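PDB 2WTB: peroxisomal fatty acid beta-oxidation multifunctional protein MFP2 from Arabidopsis thaliana, which catalyses the hydration of long-chain enoyl-CoAs and the NAD-dependent oxidation of 3-hydroxyacyl-CoAs in peroxisomal fatty acid beta-oxidation during seed germination. Local coordinates for residues Glu229-Ala234 / Met250-Ile255; Gly225-Ile230 / Val257-Gly262; Gln152-Leu157 / Leu164-Thr169; Ile255-Gly258 / Arg264-Leu267; Pro243-Pro248 / Lys284-Val289. All blocks are in the same frame, centred on the assembly; numbering follows the deposited sequence.

Interaction 1: residues Glu229-Ala234 / Met250-Ile255; sequences EILTFA and MCLDAI
Against residues 250-255, L231 presents its CD2 methyl, which two residues one turn apart receive, while CD1 turns to E256 and I259 further along the same helix. The CG2 branch of I255 is 3.9 Å from L231 CD2; the two side chains meet at a slant, so one methyl rests against another without the chains lying alongside. The same methyl, L231 CD2, comes within 4.1 Å of the backbone oxygen L252 O, while its approach to the methyl L252 CD2 is looser, at 4.5 Å. In I255 the CG2 branch is anti to the backbone N, because CG1 takes the place beside that nitrogen (chi1 -60°), and this brings CG2 to the L231 side. The two helices, 224-241 and 247-260, form an antiparallel helical hairpin in the helical region that follows the crotonase core; over these segments their axes run 174° apart in direction and approach to 10.6 Å. L252 divides its two methyls between different neighbours: CD2 faces L231, and L252 CD1 lies 4.2 Å from A234 CB, a side chain short enough to admit a leucine branch close to the backbone. All four touching residues are buried, and no hydrogen bond links the segments. Helix 160-169 packs against both helices, with L164 touching L252 and I230. D253, which points away from the contact, forms a salt bridge with K235 of the partner helix.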
# COMPACT_ATOMS: atom_id res chain seq x y z
N GLU A 229 -31.97 -5.16 -5.24
CA GLU A 229 -31.37 -5.22 -6.56
C GLU A 229 -29.97 -4.60 -6.54
O GLU A 229 -29.05 -5.11 -7.17
CB GLU A 229 -32.26 -4.47 -7.57
CG GLU A 229 -31.91 -4.73 -9.02
CD GLU A 229 -32.92 -4.11 -9.97
OE1 GLU A 229 -33.75 -3.30 -9.51
OE2 GLU A 229 -32.88 -4.43 -11.18
N ILE A 230 -29.83 -3.52 -5.79
CA ILE A 230 -28.56 -2.83 -5.65
C ILE A 230 -27.58 -3.64 -4.82
O ILE A 230 -26.39 -3.73 -5.14
CB ILE A 230 -28.74 -1.43 -5.02
CG1 ILE A 230 -29.46 -0.50 -6.00
CG2 ILE A 230 -27.41 -0.85 -4.61
CD1 ILE A 230 -29.95 0.78 -5.37
N LEU A 231 -28.08 -4.25 -3.75
CA LEU A 231 -27.26 -5.08 -2.87
C LEU A 231 -26.82 -6.36 -3.55
O LEU A 231 -25.66 -6.77 -3.46
CB LEU A 231 -28.02 -5.39 -1.57
CG LEU A 231 -28.09 -4.26 -0.55
CD1 LEU A 231 -29.25 -4.45 0.41
CD2 LEU A 231 -26.78 -4.13 0.20
N THR A 232 -27.75 -7.01 -4.24
CA THR A 232 -27.43 -8.21 -5.00
C THR A 232 -26.32 -7.91 -6.01
O THR A 232 -25.29 -8.59 -6.04
CB THR A 232 -28.66 -8.77 -5.73
OG1 THR A 232 -29.46 -9.52 -4.80
CG2 THR A 232 -28.25 -9.68 -6.88
N PHE A 233 -26.53 -6.88 -6.82
CA PHE A 233 -25.54 -6.48 -7.82
C PHE A 233 -24.16 -6.35 -7.20
O PHE A 233 -23.20 -6.98 -7.65
CB PHE A 233 -25.96 -5.17 -8.48
CG PHE A 233 -24.98 -4.67 -9.50
CD1 PHE A 233 -25.13 -5.00 -10.84
CD2 PHE A 233 -23.92 -3.85 -9.13
CE1 PHE A 233 -24.23 -4.54 -11.78
CE2 PHE A 233 -23.02 -3.39 -10.08
CZ PHE A 233 -23.18 -3.74 -11.40
N ALA A 234 -24.05 -5.52 -6.16
CA ALA A 234 -22.79 -5.30 -5.46
C ALA A 234 -22.12 -6.61 -5.08
O ALA A 234 -20.97 -6.85 -5.45
CB ALA A 234 -23.01 -4.44 -4.22
N MET A 250 -19.46 -10.05 3.71
CA MET A 250 -19.92 -10.10 5.09
C MET A 250 -20.40 -8.73 5.54
O MET A 250 -21.29 -8.61 6.39
CB MET A 250 -18.80 -10.59 6.02
CG MET A 250 -18.31 -12.00 5.72
SD MET A 250 -16.96 -12.51 6.80
CE MET A 250 -16.72 -14.20 6.27
N CYS A 251 -19.80 -7.68 4.97
CA CYS A 251 -20.18 -6.31 5.29
C CYS A 251 -21.48 -5.94 4.59
O CYS A 251 -22.30 -5.20 5.13
CB CYS A 251 -19.07 -5.34 4.89
SG CYS A 251 -19.49 -3.60 5.12
N LEU A 252 -21.65 -6.45 3.37
CA LEU A 252 -22.87 -6.21 2.61
C LEU A 252 -24.07 -6.86 3.30
O LEU A 252 -25.19 -6.36 3.23
CB LEU A 252 -22.73 -6.72 1.18
CG LEU A 252 -21.76 -5.93 0.30
CD1 LEU A 252 -21.47 -6.68 -0.99
CD2 LEU A 252 -22.30 -4.54 0.01
N ASP A 253 -23.82 -7.99 3.95
CA ASP A 253 -24.85 -8.67 4.73
C ASP A 253 -25.43 -7.73 5.78
O ASP A 253 -26.65 -7.54 5.85
CB ASP A 253 -24.28 -9.91 5.41
CG ASP A 253 -24.05 -11.05 4.44
OD1 ASP A 253 -24.62 -11.01 3.33
OD2 ASP A 253 -23.31 -11.99 4.79
N ALA A 254 -24.56 -7.16 6.61
CA ALA A 254 -24.99 -6.26 7.67
C ALA A 254 -25.81 -5.10 7.11
O ALA A 254 -26.73 -4.61 7.76
CB ALA A 254 -23.79 -5.73 8.44
N ILE A 255 -25.46 -4.67 5.90
CA ILE A 255 -26.15 -3.55 5.27
C ILE A 255 -27.57 -3.94 4.87
O ILE A 255 -28.53 -3.21 5.14
CB ILE A 255 -25.38 -3.02 4.04
CG1 ILE A 255 -23.99 -2.54 4.45
CG2 ILE A 255 -26.15 -1.88 3.38
CD1 ILE A 255 -23.20 -1.88 3.33

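Interaction 2: residues Gly225-Ile230 / Val257-Gly262; sequences GEAREI and VGIVSG
In the antiparallel pair made by helices 224-241 and 247-260, the last turn of the second helix meets the first turns of the other through A227 against I259 and R228 against V260. The inner pair is apolar and simple: A227 CB, directed at the opposite helix, lies 4.1 Å from I259 CG2, the first torsion of the isoleucine (-66°) sending CG2 rather than CG1 to the alanine. The outer pair sets a charged group over an aliphatic one. The arginine chain, extended from CG to NE, carries the guanidinium across V260 at about a right angle. V260 CG2 sits over one face of the flat group, 3.9 Å from R228 CZ and 3.5 Å from R228 NH2, while the second methyl, V260 CG1, comes to 3.4 Å from R228 NH2. The contact thus grades across the hairpin from a buried side, where L160 of helix 160-169 touches both A227 and I259, to an exposed rim at R228. Neither pair involves a hydrogen bond between the segments. The charge of R228 has a weak, long ion pair with E256, one turn back on the helix that bears V260. The helix ends after V260, and G262, with positive phi, is the first residue to leave helical backbone angles, just before helix 263-277.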
# COMPACT_ATOMS: atom_id res chain seq x y z
N GLY A 225 -37.57 -3.34 -2.60
CA GLY A 225 -37.26 -4.20 -3.72
C GLY A 225 -36.02 -3.80 -4.49
O GLY A 225 -35.19 -4.65 -4.84
N GLU A 226 -35.89 -2.51 -4.77
CA GLU A 226 -34.75 -2.00 -5.53
C GLU A 226 -33.46 -2.04 -4.73
O GLU A 226 -32.38 -2.27 -5.28
CB GLU A 226 -35.02 -0.57 -6.01
CG GLU A 226 -33.88 0.05 -6.78
CD GLU A 226 -34.14 1.49 -7.16
OE1 GLU A 226 -35.16 2.05 -6.70
OE2 GLU A 226 -33.33 2.06 -7.92
N ALA A 227 -33.57 -1.82 -3.42
CA ALA A 227 -32.41 -1.90 -2.55
C ALA A 227 -31.80 -3.29 -2.64
O ALA A 227 -30.57 -3.44 -2.64
CB ALA A 227 -32.80 -1.58 -1.11
N ARG A 228 -32.65 -4.31 -2.72
CA ARG A 228 -32.18 -5.68 -2.88
C ARG A 228 -31.49 -5.88 -4.22
O ARG A 228 -30.54 -6.66 -4.34
CB ARG A 228 -33.34 -6.68 -2.74
CG ARG A 228 -33.71 -7.00 -1.30
CD ARG A 228 -34.40 -8.35 -1.21
NE ARG A 228 -34.55 -8.80 0.16
CZ ARG A 228 -35.71 -8.85 0.81
NH1 ARG A 228 -36.83 -8.48 0.21
NH2 ARG A 228 -35.75 -9.27 2.07
N GLU A 229 -31.97 -5.16 -5.24
CA GLU A 229 -31.37 -5.22 -6.56
C GLU A 229 -29.97 -4.60 -6.54
O GLU A 229 -29.05 -5.11 -7.17
CB GLU A 229 -32.26 -4.47 -7.57
CG GLU A 229 -31.91 -4.73 -9.02
CD GLU A 229 -32.92 -4.11 -9.97
OE1 GLU A 229 -33.75 -3.30 -9.51
OE2 GLU A 229 -32.88 -4.43 -11.18
N ILE A 230 -29.83 -3.52 -5.79
CA ILE A 230 -28.56 -2.83 -5.65
C ILE A 230 -27.58 -3.64 -4.82
O ILE A 230 -26.39 -3.73 -5.14
CB ILE A 230 -28.74 -1.43 -5.02
CG1 ILE A 230 -29.46 -0.50 -6.00
CG2 ILE A 230 -27.41 -0.85 -4.61
CD1 ILE A 230 -29.95 0.78 -5.37
N VAL A 257 -29.45 -6.51 5.99
CA VAL A 257 -30.25 -6.80 7.18
C VAL A 257 -30.82 -5.52 7.78
O VAL A 257 -32.00 -5.47 8.13
CB VAL A 257 -29.42 -7.53 8.25
CG1 VAL A 257 -30.23 -7.71 9.52
CG2 VAL A 257 -28.96 -8.88 7.72
N GLY A 258 -29.99 -4.49 7.90
CA GLY A 258 -30.42 -3.22 8.45
C GLY A 258 -31.52 -2.58 7.63
O GLY A 258 -32.41 -1.92 8.17
N ILE A 259 -31.46 -2.76 6.31
CA ILE A 259 -32.46 -2.19 5.42
C ILE A 259 -33.77 -2.98 5.49
O ILE A 259 -34.85 -2.40 5.59
CB ILE A 259 -31.97 -2.17 3.97
CG1 ILE A 259 -30.80 -1.19 3.83
CG2 ILE A 259 -33.09 -1.78 3.02
CD1 ILE A 259 -30.19 -1.16 2.45
N VAL A 260 -33.66 -4.30 5.46
CA VAL A 260 -34.83 -5.18 5.42
C VAL A 260 -35.46 -5.37 6.79
O VAL A 260 -36.63 -5.03 7.00
CB VAL A 260 -34.47 -6.55 4.83
CG1 VAL A 260 -35.61 -7.52 5.02
CG2 VAL A 260 -34.11 -6.41 3.36
N SER A 261 -34.70 -5.93 7.73
CA SER A 261 -35.22 -6.23 9.06
C SER A 261 -35.23 -5.01 9.98
O SER A 261 -35.56 -5.12 11.16
CB SER A 261 -34.41 -7.36 9.70
OG SER A 261 -34.35 -8.49 8.84
N GLY A 262 -34.85 -3.86 9.44
CA GLY A 262 -34.83 -2.64 10.23
C GLY A 262 -33.46 -2.34 10.79
O GLY A 262 -32.55 -3.16 10.70

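Interaction 3: residues Gln152-Leu157 / Leu164-Thr169; sequences QRLPRL and LEMILT
The carbonyl oxygen of E165 is gripped twice by T169, one turn further along helix 160-169, at the turn whose inner residues M166 and I167 meet L154. T169 OG1 donates to E165 O at 2.8 Å, from 30° out of the carbonyl plane, and T169 N reaches the same oxygen at the same length, as in an ordinary helical turn. Across the contact L154 supplies two separate methyls. L154 CD2 is pressed on I167 CG1 at 3.6 Å and lies 4.0 Å from I167 CD1; these side chains run past each other in opposite directions. L154 CD1 touches M166 SD at 4.2 Å, the thioether chain being bent at chi3 and meeting the leucine at a slant. With chi1 at -178°, CG of L154 is swung away from its own nitrogen and the branched end reaches the facing helix. This pair of successive helices belongs to the crotonase-fold part of the enzyme, and helix 150-158 is kinked at P155, whose nitrogen makes no bond to the preceding turn. The three touching residues are buried near the predicted catalytic glutamates: the I167 side chain is about 7 Å from that of E139, and the L154 side chain about 7 Å from that of E119.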
# COMPACT_ATOMS: atom_id res chain seq x y z
N GLN A 152 -25.07 1.13 8.92
CA GLN A 152 -26.47 1.55 9.02
C GLN A 152 -26.67 3.03 8.68
O GLN A 152 -27.49 3.38 7.84
CB GLN A 152 -27.01 1.27 10.42
CG GLN A 152 -26.95 -0.19 10.83
CD GLN A 152 -27.65 -1.09 9.83
OE1 GLN A 152 -28.73 -0.76 9.33
NE2 GLN A 152 -27.03 -2.23 9.54
N ARG A 153 -25.91 3.89 9.35
CA ARG A 153 -26.13 5.33 9.25
C ARG A 153 -25.64 5.94 7.93
O ARG A 153 -26.24 6.90 7.43
CB ARG A 153 -25.52 6.05 10.45
CG ARG A 153 -26.17 5.64 11.76
CD ARG A 153 -25.70 6.49 12.94
NE ARG A 153 -26.46 6.17 14.14
CZ ARG A 153 -26.16 5.19 14.99
NH1 ARG A 153 -25.09 4.43 14.78
NH2 ARG A 153 -26.92 4.98 16.05
N LEU A 154 -24.57 5.39 7.37
CA LEU A 154 -24.03 5.93 6.12
C LEU A 154 -25.03 5.87 4.96
O LEU A 154 -25.32 6.89 4.34
CB LEU A 154 -22.71 5.24 5.74
CG LEU A 154 -22.02 5.76 4.47
CD1 LEU A 154 -21.87 7.28 4.51
CD2 LEU A 154 -20.66 5.10 4.28
N PRO A 155 -25.57 4.67 4.67
CA PRO A 155 -26.57 4.58 3.60
C PRO A 155 -27.79 5.46 3.87
O PRO A 155 -28.39 5.97 2.93
CB PRO A 155 -26.97 3.10 3.62
CG PRO A 155 -25.80 2.40 4.22
CD PRO A 155 -25.27 3.35 5.25
N ARG A 156 -28.14 5.64 5.14
CA ARG A 156 -29.30 6.46 5.50
C ARG A 156 -29.03 7.97 5.38
O ARG A 156 -29.97 8.76 5.28
CB ARG A 156 -29.79 6.11 6.90
CG ARG A 156 -30.38 4.72 7.00
CD ARG A 156 -30.72 4.34 8.43
NE ARG A 156 -31.05 2.92 8.53
CZ ARG A 156 -32.28 2.43 8.40
NH1 ARG A 156 -33.30 3.25 8.17
NH2 ARG A 156 -32.49 1.13 8.51
N LEU A 157 -27.76 8.36 5.39
CA LEU A 157 -27.40 9.77 5.32
C LEU A 157 -27.00 10.21 3.91
O LEU A 157 -27.27 11.35 3.51
CB LEU A 157 -26.28 10.10 6.31
CG LEU A 157 -26.70 10.24 7.77
CD1 LEU A 157 -25.49 10.43 8.67
CD2 LEU A 157 -27.68 11.39 7.94
N LEU A 164 -22.35 2.47 -0.56
CA LEU A 164 -21.74 1.26 -1.08
C LEU A 164 -20.40 1.57 -1.73
O LEU A 164 -19.44 0.81 -1.59
CB LEU A 164 -22.66 0.57 -2.09
CG LEU A 164 -23.79 -0.27 -1.48
CD1 LEU A 164 -24.51 -1.06 -2.56
CD2 LEU A 164 -23.23 -1.21 -0.43
N GLU A 165 -20.34 2.69 -2.45
CA GLU A 165 -19.09 3.09 -3.10
C GLU A 165 -18.03 3.38 -2.05
O GLU A 165 -16.93 2.83 -2.10
CB GLU A 165 -19.31 4.32 -3.98
CG GLU A 165 -18.03 4.82 -4.63
CD GLU A 165 -18.16 6.24 -5.16
OE1 GLU A 165 -19.31 6.72 -5.27
OE2 GLU A 165 -17.12 6.86 -5.47
N MET A 166 -18.37 4.23 -1.09
CA MET A 166 -17.44 4.63 -0.04
C MET A 166 -16.93 3.44 0.76
O MET A 166 -15.72 3.30 0.97
CB MET A 166 -18.09 5.65 0.90
CG MET A 166 -18.42 6.98 0.24
SD MET A 166 -19.22 8.13 1.38
CE MET A 166 -17.93 8.34 2.61
N ILE A 167 -17.84 2.59 1.22
CA ILE A 167 -17.47 1.46 2.05
C ILE A 167 -16.66 0.41 1.29
O ILE A 167 -15.70 -0.14 1.82
CB ILE A 167 -18.70 0.79 2.68
CG1 ILE A 167 -19.41 1.76 3.62
CG2 ILE A 167 -18.31 -0.47 3.42
CD1 ILE A 167 -20.50 1.12 4.44
N LEU A 168 -17.05 0.15 0.05
CA LEU A 168 -16.36 -0.86 -0.75
C LEU A 168 -15.01 -0.35 -1.26
O LEU A 168 -14.00 -1.04 -1.16
CB LEU A 168 -17.23 -1.32 -1.92
CG LEU A 168 -18.45 -2.16 -1.55
CD1 LEU A 168 -19.17 -2.65 -2.80
CD2 LEU A 168 -18.04 -3.33 -0.67
N THR A 169 -15.00 0.87 -1.79
CA THR A 169 -13.78 1.46 -2.32
C THR A 169 -12.86 1.92 -1.19
O THR A 169 -11.65 2.07 -1.38
CB THR A 169 -14.08 2.65 -3.24
OG1 THR A 169 -15.11 2.28 -4.17
CG2 THR A 169 -12.84 3.06 -4.01

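Interaction 4: residues Ile255-Gly258 / Arg264-Leu267; sequences IEVG and RAGL
V257 lays its CG1 methyl over the backbone of the next helix, 3.9 Å from A265 O and 4.1 Å from G266 N. The methyl of A265 also comes up to it, with V257 CG1 to A265 CB at 4.2 Å. The valine stands with CG1 anti to its backbone nitrogen (chi1 175°), which turns this branch toward helix 263-277. Alongside, the two backbones themselves meet: G258 CA and G266 CA are 3.4 Å apart, CH2 facing CH2, a tight backbone-to-backbone approach made possible because neither residue carries a CB. Helix 247-260 and helix 263-277 are joined by a very short turn, and this glycine pair lets them touch immediately beyond it. L267 and R264 point away to other neighbours: L267 packs on helix 88-99 and on Q152, and R264 forms a salt bridge with D96 of the same helix 88-99. I255, on the first helix, likewise turns away, to L160 and L164. The valine and alanine methyls lie at the more open margin and the two glycines in the buried part. With no hydrogen bond between the segments, the approach rests on van der Waals contact alone, tightest where the two glycines meet.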
# COMPACT_ATOMS: atom_id res chain seq x y z
N ILE A 255 -25.46 -4.67 5.90
CA ILE A 255 -26.15 -3.55 5.27
C ILE A 255 -27.57 -3.94 4.87
O ILE A 255 -28.53 -3.21 5.14
CB ILE A 255 -25.38 -3.02 4.04
CG1 ILE A 255 -23.99 -2.54 4.45
CG2 ILE A 255 -26.15 -1.88 3.38
CD1 ILE A 255 -23.20 -1.88 3.33
N GLU A 256 -27.70 -5.10 4.24
CA GLU A 256 -29.00 -5.59 3.79
C GLU A 256 -29.95 -5.84 4.96
O GLU A 256 -31.11 -5.43 4.93
CB GLU A 256 -28.83 -6.87 2.97
CG GLU A 256 -30.14 -7.43 2.42
CD GLU A 256 -29.92 -8.52 1.39
OE1 GLU A 256 -30.90 -8.96 0.76
OE2 GLU A 256 -28.75 -8.93 1.20
N VAL A 257 -29.45 -6.51 5.99
CA VAL A 257 -30.25 -6.80 7.18
C VAL A 257 -30.82 -5.52 7.78
O VAL A 257 -32.00 -5.47 8.13
CB VAL A 257 -29.42 -7.53 8.25
CG1 VAL A 257 -30.23 -7.71 9.52
CG2 VAL A 257 -28.96 -8.88 7.72
N GLY A 258 -29.99 -4.49 7.90
CA GLY A 258 -30.42 -3.22 8.45
C GLY A 258 -31.52 -2.58 7.63
O GLY A 258 -32.41 -1.92 8.17
N ARG A 264 -32.29 -1.66 14.12
CA ARG A 264 -31.81 -2.35 15.31
C ARG A 264 -31.34 -3.77 15.02
O ARG A 264 -30.40 -4.25 15.65
CB ARG A 264 -32.88 -2.36 16.41
CG ARG A 264 -32.36 -2.85 17.74
CD ARG A 264 -33.16 -2.29 18.90
NE ARG A 264 -32.42 -2.40 20.15
CZ ARG A 264 -31.55 -1.49 20.58
NH1 ARG A 264 -31.32 -0.40 19.86
NH2 ARG A 264 -30.91 -1.66 21.73
N ALA A 265 -31.99 -4.43 14.07
CA ALA A 265 -31.54 -5.74 13.63
C ALA A 265 -30.21 -5.60 12.90
O ALA A 265 -29.30 -6.41 13.08
CB ALA A 265 -32.57 -6.38 12.71
N GLY A 266 -30.10 -4.55 12.09
CA GLY A 266 -28.88 -4.29 11.34
C GLY A 266 -27.67 -4.13 12.24
O GLY A 266 -26.60 -4.64 11.94
N LEU A 267 -27.85 -3.40 13.34
CA LEU A 267 -26.76 -3.17 14.28
C LEU A 267 -26.19 -4.48 14.82
O LEU A 267 -25.01 -4.77 14.65
CB LEU A 267 -27.21 -2.27 15.43
CG LEU A 267 -27.51 -0.81 15.08
CD1 LEU A 267 -27.94 -0.03 16.31
CD2 LEU A 267 -26.29 -0.17 14.44

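Interaction 5: residues Pro243-Pro248 / Lys284-Val289; sequences PNMKHP and KGLIHV
Van der Waals contact is made by one methyl, L286 CD1, which reaches two side chains of the facing segment. It is 3.8 Å from H247 NE2, approaching the imidazole obliquely, and 4.0 Å from M245 SD. The methionine chain meets the leucine at about a right angle; its bend at chi3 (-71°) folds the terminal methyl back from the line of the chain.

A weak polar link lies within the first segment. H247 NE2 donates to M245 SD at 3.5 Å with an N-H...S angle of 159°, nearly straight but long, as sulfur acceptors usually are. It ties together the two groups that receive L286 and should help to fix the rotation of the imidazole. Here the loop after helix 224-241 gives way to helix 247-260 at H247, and the opposing helix 281-294 is the last one before the Rossmann-type NAD-binding region. The contact therefore reaches from the hydratase part toward the dehydrogenase part.

Also within the first segment, the adjoining P248 places its CD over the centre of one face of the H247 ring, 3.1 Å above its plane. The first torsion of H247, 53°, places CG between its backbone nitrogen and carbonyl carbon and so brings the ring back over the following proline. From the dehydrogenase part, Y667 touches M245 and P666 touches L286, while I659 of helix 651-662 packs on V289.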
# COMPACT_ATOMS: atom_id res chain seq x y z
N PRO A 243 -12.58 -12.43 -5.43
CA PRO A 243 -13.13 -13.72 -5.03
C PRO A 243 -12.40 -14.22 -3.78
O PRO A 243 -12.91 -15.04 -3.03
CB PRO A 243 -12.79 -14.64 -6.21
CG PRO A 243 -12.35 -13.73 -7.32
CD PRO A 243 -11.77 -12.53 -6.65
N ASN A 244 -11.20 -13.68 -3.60
CA ASN A 244 -10.28 -14.12 -2.56
C ASN A 244 -10.70 -13.75 -1.14
O ASN A 244 -10.42 -14.49 -0.19
CB ASN A 244 -8.90 -13.53 -2.86
CG ASN A 244 -8.99 -12.12 -3.43
OD1 ASN A 244 -9.56 -11.23 -2.82
ND2 ASN A 244 -8.42 -11.93 -4.62
N MET A 245 -11.36 -12.61 -0.98
CA MET A 245 -11.71 -12.11 0.34
C MET A 245 -13.22 -12.16 0.60
O MET A 245 -14.02 -11.99 -0.32
CB MET A 245 -11.19 -10.68 0.52
CG MET A 245 -9.67 -10.58 0.48
SD MET A 245 -9.06 -8.88 0.42
CE MET A 245 -9.52 -8.40 -1.24
N LYS A 246 -13.59 -12.40 1.85
CA LYS A 246 -14.99 -12.58 2.22
C LYS A 246 -15.58 -11.38 2.95
O LYS A 246 -16.78 -11.12 2.85
CB LYS A 246 -15.14 -13.83 3.09
CG LYS A 246 -14.84 -15.13 2.36
CD LYS A 246 -15.01 -16.33 3.29
CE LYS A 246 -14.59 -17.62 2.60
NZ LYS A 246 -14.70 -18.80 3.51
N HIS A 247 -14.74 -10.65 3.67
CA HIS A 247 -15.22 -9.55 4.51
C HIS A 247 -16.13 -8.54 3.81
O HIS A 247 -17.08 -8.05 4.42
CB HIS A 247 -14.06 -8.86 5.25
CG HIS A 247 -12.96 -8.39 4.34
ND1 HIS A 247 -12.80 -7.07 3.99
CD2 HIS A 247 -11.96 -9.07 3.73
CE1 HIS A 247 -11.75 -6.95 3.19
NE2 HIS A 247 -11.23 -8.15 3.01
N PRO A 248 -15.85 -8.21 2.54
CA PRO A 248 -16.75 -7.28 1.85
C PRO A 248 -18.18 -7.81 1.78
O PRO A 248 -19.13 -7.08 2.07
CB PRO A 248 -16.15 -7.18 0.45
CG PRO A 248 -14.71 -7.51 0.63
CD PRO A 248 -14.68 -8.55 1.71
N LYS A 284 -5.97 -10.96 8.95
CA LYS A 284 -4.72 -10.98 9.70
C LYS A 284 -3.59 -10.65 8.74
O LYS A 284 -2.61 -10.00 9.11
CB LYS A 284 -4.49 -12.36 10.33
CG LYS A 284 -5.50 -12.74 11.39
CD LYS A 284 -5.28 -14.18 11.84
CE LYS A 284 -6.34 -14.62 12.84
NZ LYS A 284 -6.18 -16.05 13.23
N GLY A 285 -3.74 -11.12 7.51
CA GLY A 285 -2.78 -10.83 6.46
C GLY A 285 -2.79 -9.36 6.10
O GLY A 285 -1.74 -8.74 5.95
N LEU A 286 -3.99 -8.80 5.97
CA LEU A 286 -4.15 -7.39 5.63
C LEU A 286 -3.68 -6.48 6.77
O LEU A 286 -3.14 -5.40 6.53
CB LEU A 286 -5.60 -7.07 5.27
CG LEU A 286 -6.09 -7.58 3.91
CD1 LEU A 286 -7.57 -7.30 3.74
CD2 LEU A 286 -5.28 -6.95 2.79
N ILE A 287 -3.91 -6.91 8.00
CA ILE A 287 -3.48 -6.16 9.17
C ILE A 287 -1.95 -6.17 9.27
O ILE A 287 -1.34 -5.15 9.58
CB ILE A 287 -4.09 -6.73 10.46
CG1 ILE A 287 -5.56 -6.33 10.57
CG2 ILE A 287 -3.33 -6.23 11.68
CD1 ILE A 287 -6.28 -6.99 11.74
N HIS A 288 -1.35 -7.32 8.99
CA HIS A 288 0.10 -7.45 9.02
C HIS A 288 0.75 -6.57 7.95
O HIS A 288 1.81 -5.98 8.18
CB HIS A 288 0.51 -8.91 8.83
CG HIS A 288 1.99 -9.12 8.74
ND1 HIS A 288 2.67 -9.13 7.54
CD2 HIS A 288 2.92 -9.34 9.70
CE1 HIS A 288 3.95 -9.34 7.76
NE2 HIS A 288 4.13 -9.47 9.06
N VAL A 289 0.11 -6.49 6.79
CA VAL A 289 0.61 -5.68 5.69
C VAL A 289 0.54 -4.20 6.06
O VAL A 289 1.38 -3.40 5.64
CB VAL A 289 -0.19 -5.93 4.40
CG1 VAL A 289 0.23 -4.95 3.31
CG2 VAL A 289 -0.01 -7.36 3.93

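How the interactions relate
Interactions 1, 2 and 4 lie along helix 247-260, whose face toward helix 224-241 carries interactions 1 and 2, centred 8 Å apart and in touch through L231 CD1 and I259 CD1 at 4.0 Å. Interaction 3 packs against interaction 1: L164 CD2 meets L252 CD2 at 3.5 Å, and Q152 NE2 probably donates to A254 O at 3.0 Å. Q152 also packs against G266 of interaction 4. Interaction 5 stands apart at the other end of helix 247-260, about 26 Å from interaction 2 between centres. I167 of interaction 3 and H247 of interaction 5 both lie near the predicted proton acceptor E139, their side chains about 7 and 8 Å from its own.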